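Local coordinates for protein isochorismatase hydrolase (Alkaliphilus metalliredigens, PDB 3HB7) that probably acts as a hydrolase of the isochorismatase family, within the wider group of cysteine hydrolases, at residues Ser104-Thr109 with Leu142-Lys147; Ala9-Asp14 with Arg135-Asp140; Thr139-Leu142 with Lys147-Thr150. One frame throughout, in Å; residues are numbered along the deposited sequence.

Contact 1 of 3, residues Ser104-Thr109 with Leu142-Lys147; sequences SGFAHT and LANAYK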
loop_
_atom_site.group_PDB
_atom_site.type_symbol
_atom_site.label_atom_id
_atom_site.label_comp_id
_atom_site.label_asym_id
_atom_site.label_seq_id
_atom_site.Cartn_x
_atom_site.Cartn_y
_atom_site.Cartn_z
ATOM N N SER E 104 9.158 -37.077 10.459
ATOM C CA SER E 104 8.545 -38.327 10.121
ATOM C C SER E 104 8.560 -39.348 11.234
ATOM O O SER E 104 9.498 -39.485 11.967
ATOM C CB SER E 104 9.230 -38.900 8.910
ATOM O OG SER E 104 8.529 -39.937 8.341
ATOM N N GLY E 105 7.484 -40.087 11.304
ATOM C CA GLY E 105 7.377 -41.241 12.139
ATOM C C GLY E 105 8.380 -42.288 11.748
ATOM O O GLY E 105 8.799 -43.020 12.553
ATOM N N PHE E 106 8.739 -42.354 10.491
ATOM C CA PHE E 106 9.683 -43.315 9.998
ATOM C C PHE E 106 11.142 -42.929 10.125
ATOM O O PHE E 106 11.980 -43.744 9.960
ATOM C CB PHE E 106 9.410 -43.588 8.532
ATOM C CG PHE E 106 8.158 -44.333 8.264
ATOM C CD1 PHE E 106 8.183 -45.678 8.099
ATOM C CD2 PHE E 106 6.962 -43.681 8.107
ATOM C CE1 PHE E 106 7.067 -46.349 7.835
ATOM C CE2 PHE E 106 5.851 -44.356 7.840
ATOM C CZ PHE E 106 5.897 -45.688 7.695
ATOM N N ALA E 107 11.452 -41.683 10.386
ATOM C CA ALA E 107 12.807 -41.243 10.209
ATOM C C ALA E 107 13.652 -41.614 11.411
ATOM O O ALA E 107 13.430 -41.160 12.482
ATOM C CB ALA E 107 12.832 -39.787 9.974
ATOM N N HIS E 108 14.608 -42.492 11.181
ATOM C CA HIS E 108 15.500 -43.005 12.197
ATOM C C HIS E 108 14.813 -43.810 13.259
ATOM O O HIS E 108 15.283 -43.901 14.338
ATOM C CB HIS E 108 16.293 -41.879 12.830
ATOM C CG HIS E 108 16.916 -40.951 11.842
ATOM N ND1 HIS E 108 16.659 -39.606 11.822
ATOM C CD2 HIS E 108 17.771 -41.182 10.830
ATOM C CE1 HIS E 108 17.343 -39.049 10.852
ATOM N NE2 HIS E 108 18.030 -39.986 10.241
ATOM N N THR E 109 13.701 -44.407 12.921
ATOM C CA THR E 109 12.948 -45.212 13.835
ATOM C C THR E 109 12.787 -46.602 13.301
ATOM O O THR E 109 13.171 -46.905 12.213
ATOM C CB THR E 109 11.564 -44.699 14.049
ATOM O OG1 THR E 109 10.809 -44.905 12.871
ATOM C CG2 THR E 109 11.574 -43.260 14.424
ATOM N N LEU E 142 4.322 -43.946 1.866
ATOM C CA LEU E 142 4.246 -44.095 0.442
ATOM C C LEU E 142 5.593 -44.510 -0.097
ATOM O O LEU E 142 5.678 -45.319 -0.970
ATOM C CB LEU E 142 3.849 -42.774 -0.186
ATOM C CG LEU E 142 3.190 -42.638 -1.545
ATOM C CD1 LEU E 142 4.072 -42.038 -2.581
ATOM C CD2 LEU E 142 2.533 -43.857 -2.049
ATOM N N ALA E 143 6.649 -43.947 0.447
ATOM C CA ALA E 143 7.988 -44.251 0.003
ATOM C C ALA E 143 8.383 -45.698 0.276
ATOM O O ALA E 143 9.249 -46.231 -0.353
ATOM C CB ALA E 143 8.963 -43.303 0.586
ATOM N N ASN E 144 7.720 -46.310 1.237
ATOM C CA ASN E 144 7.942 -47.684 1.595
ATOM C C ASN E 144 6.884 -48.626 1.051
ATOM O O ASN E 144 6.758 -49.716 1.497
ATOM C CB ASN E 144 8.081 -47.840 3.092
ATOM C CG ASN E 144 9.423 -47.400 3.596
ATOM O OD1 ASN E 144 10.438 -47.912 3.182
ATOM N ND2 ASN E 144 9.433 -46.443 4.484
ATOM N N ALA E 145 6.107 -48.159 0.104
ATOM C CA ALA E 145 5.142 -48.966 -0.606
ATOM C C ALA E 145 3.903 -49.339 0.182
ATOM O O ALA E 145 3.145 -50.156 -0.242
ATOM C CB ALA E 145 5.782 -50.171 -1.162
ATOM N N TYR E 146 3.709 -48.740 1.333
ATOM C CA TYR E 146 2.503 -48.920 2.078
ATOM C C TYR E 146 1.396 -48.172 1.393
ATOM O O TYR E 146 1.646 -47.274 0.632
ATOM C CB TYR E 146 2.675 -48.413 3.492
ATOM C CG TYR E 146 3.692 -49.177 4.254
ATOM C CD1 TYR E 146 3.590 -50.528 4.384
ATOM C CD2 TYR E 146 4.768 -48.570 4.812
ATOM C CE1 TYR E 146 4.518 -51.235 5.050
ATOM C CE2 TYR E 146 5.685 -49.271 5.481
ATOM C CZ TYR E 146 5.557 -50.603 5.594
ATOM O OH TYR E 146 6.472 -51.333 6.247
ATOM N N LYS E 147 0.167 -48.549 1.687
ATOM C CA LYS E 147 -1.000 -47.855 1.225
ATOM C C LYS E 147 -1.339 -46.908 2.317
ATOM O O LYS E 147 -1.230 -47.260 3.444
ATOM C CB LYS E 147 -2.143 -48.825 1.035
ATOM C CG LYS E 147 -2.221 -49.377 -0.338
ATOM C CD LYS E 147 -2.691 -50.779 -0.313
ATOM C CE LYS E 147 -4.179 -50.836 -0.225
ATOM N NZ LYS E 147 -4.710 -52.058 -0.834
#

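Contact 2 of 3, residues Ala9-Asp14 with Arg135-Asp140; sequences AILVID and RSTATD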
loop_
_atom_site.group_PDB
_atom_site.type_symbol
_atom_site.label_atom_id
_atom_site.label_comp_id
_atom_site.label_asym_id
_atom_site.label_seq_id
_atom_site.Cartn_x
_atom_site.Cartn_y
_atom_site.Cartn_z
ATOM N N ALA E 9 -2.417 -50.408 10.166
ATOM C CA ALA E 9 -1.858 -49.734 11.308
ATOM C C ALA E 9 -2.320 -48.305 11.312
ATOM O O ALA E 9 -2.298 -47.629 10.315
ATOM C CB ALA E 9 -0.390 -49.797 11.279
ATOM N N ILE E 10 -2.740 -47.847 12.461
ATOM C CA ILE E 10 -3.193 -46.504 12.588
ATOM C C ILE E 10 -2.175 -45.788 13.394
ATOM O O ILE E 10 -1.909 -46.162 14.497
ATOM C CB ILE E 10 -4.522 -46.476 13.311
ATOM C CG1 ILE E 10 -5.543 -47.225 12.486
ATOM C CG2 ILE E 10 -4.983 -45.071 13.553
ATOM C CD1 ILE E 10 -6.881 -47.203 13.046
ATOM N N LEU E 11 -1.605 -44.744 12.826
ATOM C CA LEU E 11 -0.542 -44.027 13.482
ATOM C C LEU E 11 -1.081 -42.794 14.140
ATOM O O LEU E 11 -1.666 -41.971 13.521
ATOM C CB LEU E 11 0.544 -43.665 12.486
ATOM C CG LEU E 11 0.948 -44.827 11.608
ATOM C CD1 LEU E 11 1.925 -44.440 10.561
ATOM C CD2 LEU E 11 1.492 -45.907 12.419
ATOM N N VAL E 12 -0.870 -42.681 15.425
ATOM C CA VAL E 12 -1.378 -41.564 16.137
ATOM C C VAL E 12 -0.215 -40.688 16.449
ATOM O O VAL E 12 0.656 -41.052 17.184
ATOM C CB VAL E 12 -2.073 -42.028 17.395
ATOM C CG1 VAL E 12 -2.687 -40.896 18.099
ATOM C CG2 VAL E 12 -3.094 -43.015 17.054
ATOM N N ILE E 13 -0.214 -39.519 15.843
ATOM C CA ILE E 13 0.972 -38.718 15.794
ATOM C C ILE E 13 0.944 -37.501 16.652
ATOM O O ILE E 13 0.237 -36.580 16.418
ATOM C CB ILE E 13 1.267 -38.299 14.362
ATOM C CG1 ILE E 13 1.665 -39.503 13.538
ATOM C CG2 ILE E 13 2.351 -37.320 14.333
ATOM C CD1 ILE E 13 1.275 -39.398 12.158
ATOM N N ASP E 14 1.772 -37.541 17.660
ATOM C CA ASP E 14 2.064 -36.420 18.508
ATOM C C ASP E 14 0.938 -35.805 19.313
ATOM O O ASP E 14 0.972 -34.646 19.615
ATOM C CB ASP E 14 2.781 -35.353 17.714
ATOM C CG ASP E 14 4.220 -35.685 17.477
ATOM O OD1 ASP E 14 4.744 -36.604 18.092
ATOM O OD2 ASP E 14 4.841 -35.001 16.676
ATOM N N ARG E 135 1.962 -35.116 7.444
ATOM C CA ARG E 135 2.268 -35.210 6.048
ATOM C C ARG E 135 3.565 -35.938 5.796
ATOM O O ARG E 135 3.675 -36.673 4.858
ATOM C CB ARG E 135 2.260 -33.843 5.382
ATOM C CG ARG E 135 3.464 -33.536 4.561
ATOM C CD ARG E 135 3.374 -34.066 3.185
ATOM N NE ARG E 135 2.929 -33.039 2.284
ATOM C CZ ARG E 135 3.291 -32.926 1.023
ATOM N NH1 ARG E 135 4.111 -33.782 0.458
ATOM N NH2 ARG E 135 2.803 -31.943 0.320
ATOM N N SER E 136 4.545 -35.706 6.642
ATOM C CA SER E 136 5.832 -36.342 6.517
ATOM C C SER E 136 5.776 -37.841 6.665
ATOM O O SER E 136 6.411 -38.555 5.952
ATOM C CB SER E 136 6.767 -35.816 7.579
ATOM O OG SER E 136 7.260 -34.583 7.214
ATOM N N THR E 137 5.026 -38.290 7.644
ATOM C CA THR E 137 4.822 -39.689 7.887
ATOM C C THR E 137 4.109 -40.365 6.737
ATOM O O THR E 137 4.448 -41.443 6.375
ATOM C CB THR E 137 4.132 -39.910 9.197
ATOM O OG1 THR E 137 4.769 -39.122 10.176
ATOM C CG2 THR E 137 4.250 -41.290 9.602
ATOM N N ALA E 138 3.148 -39.680 6.149
ATOM C CA ALA E 138 2.474 -40.156 4.967
ATOM C C ALA E 138 3.375 -40.310 3.772
ATOM O O ALA E 138 3.257 -41.254 3.061
ATOM C CB ALA E 138 1.351 -39.257 4.619
ATOM N N THR E 139 4.257 -39.366 3.541
ATOM C CA THR E 139 5.190 -39.463 2.457
ATOM C C THR E 139 6.136 -40.627 2.633
ATOM O O THR E 139 6.466 -41.291 1.708
ATOM C CB THR E 139 6.005 -38.192 2.348
ATOM O OG1 THR E 139 5.141 -37.096 2.134
ATOM C CG2 THR E 139 6.956 -38.259 1.230
ATOM N N ASP E 140 6.601 -40.837 3.834
ATOM C CA ASP E 140 7.471 -41.943 4.120
ATOM C C ASP E 140 6.805 -43.297 3.943
ATOM O O ASP E 140 7.413 -44.203 3.508
ATOM C CB ASP E 140 8.114 -41.797 5.486
ATOM C CG ASP E 140 9.222 -40.804 5.491
ATOM O OD1 ASP E 140 9.457 -40.155 4.486
ATOM O OD2 ASP E 140 9.868 -40.666 6.511
#

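Contact 3 of 3, residues Thr139-Leu142 with Lys147-Thr150; sequences TDAL and KVIT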
loop_
_atom_site.group_PDB
_atom_site.type_symbol
_atom_site.label_atom_id
_atom_site.label_comp_id
_atom_site.label_asym_id
_atom_site.label_seq_id
_atom_site.Cartn_x
_atom_site.Cartn_y
_atom_site.Cartn_z
ATOM N N THR E 139 4.257 -39.366 3.541
ATOM C CA THR E 139 5.190 -39.463 2.457
ATOM C C THR E 139 6.136 -40.627 2.633
ATOM O O THR E 139 6.466 -41.291 1.708
ATOM C CB THR E 139 6.005 -38.192 2.348
ATOM O OG1 THR E 139 5.141 -37.096 2.134
ATOM C CG2 THR E 139 6.956 -38.259 1.230
ATOM N N ASP E 140 6.601 -40.837 3.834
ATOM C CA ASP E 140 7.471 -41.943 4.120
ATOM C C ASP E 140 6.805 -43.297 3.943
ATOM O O ASP E 140 7.413 -44.203 3.508
ATOM C CB ASP E 140 8.114 -41.797 5.486
ATOM C CG ASP E 140 9.222 -40.804 5.491
ATOM O OD1 ASP E 140 9.457 -40.155 4.486
ATOM O OD2 ASP E 140 9.868 -40.666 6.511
ATOM N N ALA E 141 5.549 -43.401 4.307
ATOM C CA ALA E 141 4.789 -44.606 4.126
ATOM C C ALA E 141 4.641 -44.940 2.663
ATOM O O ALA E 141 4.874 -46.046 2.259
ATOM C CB ALA E 141 3.472 -44.435 4.731
ATOM N N LEU E 142 4.322 -43.946 1.866
ATOM C CA LEU E 142 4.246 -44.095 0.442
ATOM C C LEU E 142 5.593 -44.510 -0.097
ATOM O O LEU E 142 5.678 -45.319 -0.970
ATOM C CB LEU E 142 3.849 -42.774 -0.186
ATOM C CG LEU E 142 3.190 -42.638 -1.545
ATOM C CD1 LEU E 142 4.072 -42.038 -2.581
ATOM C CD2 LEU E 142 2.533 -43.857 -2.049
ATOM N N LYS E 147 0.167 -48.549 1.687
ATOM C CA LYS E 147 -1.000 -47.855 1.225
ATOM C C LYS E 147 -1.339 -46.908 2.317
ATOM O O LYS E 147 -1.230 -47.260 3.444
ATOM C CB LYS E 147 -2.143 -48.825 1.035
ATOM C CG LYS E 147 -2.221 -49.377 -0.338
ATOM C CD LYS E 147 -2.691 -50.779 -0.313
ATOM C CE LYS E 147 -4.179 -50.836 -0.225
ATOM N NZ LYS E 147 -4.710 -52.058 -0.834
ATOM N N VAL E 148 -1.737 -45.700 1.974
ATOM C CA VAL E 148 -1.932 -44.653 2.955
ATOM C C VAL E 148 -3.322 -44.077 2.986
ATOM O O VAL E 148 -3.856 -43.720 1.989
ATOM C CB VAL E 148 -0.946 -43.501 2.717
ATOM C CG1 VAL E 148 -0.941 -42.572 3.849
ATOM C CG2 VAL E 148 0.416 -44.020 2.464
ATOM N N ILE E 149 -3.878 -43.966 4.169
ATOM C CA ILE E 149 -5.155 -43.349 4.360
ATOM C C ILE E 149 -5.007 -42.204 5.325
ATOM O O ILE E 149 -4.338 -42.317 6.308
ATOM C CB ILE E 149 -6.187 -44.358 4.891
ATOM C CG1 ILE E 149 -6.695 -45.222 3.771
ATOM C CG2 ILE E 149 -7.369 -43.699 5.445
ATOM C CD1 ILE E 149 -7.254 -46.474 4.243
ATOM N N THR E 150 -5.645 -41.089 5.025
ATOM C CA THR E 150 -5.598 -39.930 5.884
ATOM C C THR E 150 -6.979 -39.619 6.380
ATOM O O THR E 150 -7.883 -39.460 5.605
ATOM C CB THR E 150 -5.158 -38.685 5.133
ATOM O OG1 THR E 150 -4.030 -38.964 4.331
ATOM C CG2 THR E 150 -4.820 -37.623 6.073
#

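Contact 1 of 3, residues Ser104-Thr109 with Leu142-Lys147
The ring of F106 meets two quite different groups, the amide of N144 and the ring of Y146, and no hydrogen bond crosses between the segments. N144 and Y146 flank A145, the positive-phi C-prime residue of a Schellman motif that ends helix 133-143. In that motif A145 N bonds L142 O at 3.1 Å, and Y146 N bonds A141 O. F106 comes from the loop after strand 96-100 and starts a type II turn that runs to T109. Its backbone N donates to S104 OG, which makes an ST turn.

The N144 amide passes alongside the F106 ring, running the opposite way, with the two planes 37° apart. N144 ND2 lies 3.9 Å from F106 CD1. Beside it, F106 CE1 touches Y146 CE2 at 4.0 Å, an apolar contact between two obliquely set rings. Y146 CG is anti to its own carbonyl carbon (chi1 -64°), which sets the ring toward F106. The Y146 hydroxyl bonds D112 OD1 of helix 111-117, which ties down the far end of the ring. The N144 carbonyl oxygen, N144 O, sits 4.0 Å above the plane of the Y146 ring, over its centre.

Contact 2 of 3, residues Ala9-Asp14 with Arg135-Asp140
Strand 8-13 and helix 133-143 lie in separate layers, with I13 and T137 nearest at 8.8 Å between their CA atoms. At that spacing the backbones do not meet, and side chains bridge the two layers. L11 and I13, two residues apart on the strand, both point at the helix. T137 points back at them and carries the helix side of the contact alone.

The two branches of T137 do different work. Its methyl CG2 is anti to the backbone N and meets L11 CD1 at 4.0 Å, with the two side chains crossing at a slant. I13 reaches T137 tip to tip: I13 CD1 comes within 4.0 Å of T137 OG1 and 4.1 Å of T137 CB. No hydrogen bond is made across the contact. The buried hydroxyl is satisfied elsewhere. With chi1 at -47° it sits beside the backbone N, where it donates to C133 O, one turn back on the helix. It also accepts from G105 N. These two bonds hold the hydroxyl in this rotation, in which the methyl faces L11.

I10 and V12 point to the other side of the sheet and pack on V45 and F42 of helix 35-47. D14, just after the strand, has a positive phi and forms a salt bridge with K100. D14, K100 and C133 are consistent with the Asp-Lys-Cys triad of isochorismatase-like cysteine hydrolases. The contact thus joins a central strand of the parallel sheet to the helix that begins at C133. Helices on both sides of such a sheet are typical of the three-layer, Rossmann-like isochorismatase fold.

Contact 3 of 3, residues Thr139-Leu142 with Lys147-Thr150
A141 and V148 make the tight part of this contact, a small methyl set against one branch of a valine. A141 CB lies 3.8 Å from V148 CG2. The same valine methyl also touches the helix backbone, with V148 CG2 at 4.0 Å from L142 N. V148 places CG2 anti to its carbonyl carbon and CG1 anti to its backbone N (chi1 -168°). That rotation sends CG2 against the helix. Both residues are buried, and both also lean on strand 122-126: A141 touches V123 and V148 touches L125. No hydrogen bond joins the two segments; the methyl-to-methyl contact of A141 and V148 is its apolar centre.

The loose side begins one residue further on. L142 points along the flank of the contact, and its nearest side-chain atom, CB, stays 4.5 Å from V148 CG2. L142 is exposed, and its side chain touches F173 of a loop. Across the contact L142 and K147 are closest by backbone, 6.5 Å between their CA atoms. Yet the K147 side chain points away from the helix. It packs on T122 and W193, and its NZ makes a long, weak ion pair with D191.

The strand itself is held from both edges. I149 pairs through its backbone with V123 and L125, and V148 pairs with K175. The side chain of I149 faces the other side of the sheet, against V124, K175, M177 and W193. Residues 144 to 146 carry the chain from the helix end into the strand. A helix end laid back on the strand that follows it is typical of a beta-alpha-beta crossover, here strand 122-126, helix 133-143 and strand 147-151.

All three contacts use helix 133-143. Contact 2 lies nearest the centre of the chain, while contacts 1 and 3 sit toward the C-terminal end of the helix. The centre of contact 1 is about 8 Å from those of contacts 2 and 3, and the centres of contacts 2 and 3 are about 7 Å apart. F106 of contact 1 packs on the helix itself, with F106 CE2 3.7 Å from A141 N. A138 O lies 4.0 Å from V148 CG2, which joins contacts 2 and 3. Contact 2 includes D14 of the probable active site, and its T137 hydroxyl bonds C133 O. The T137 side chain is about 9 Å from a bound sodium ion.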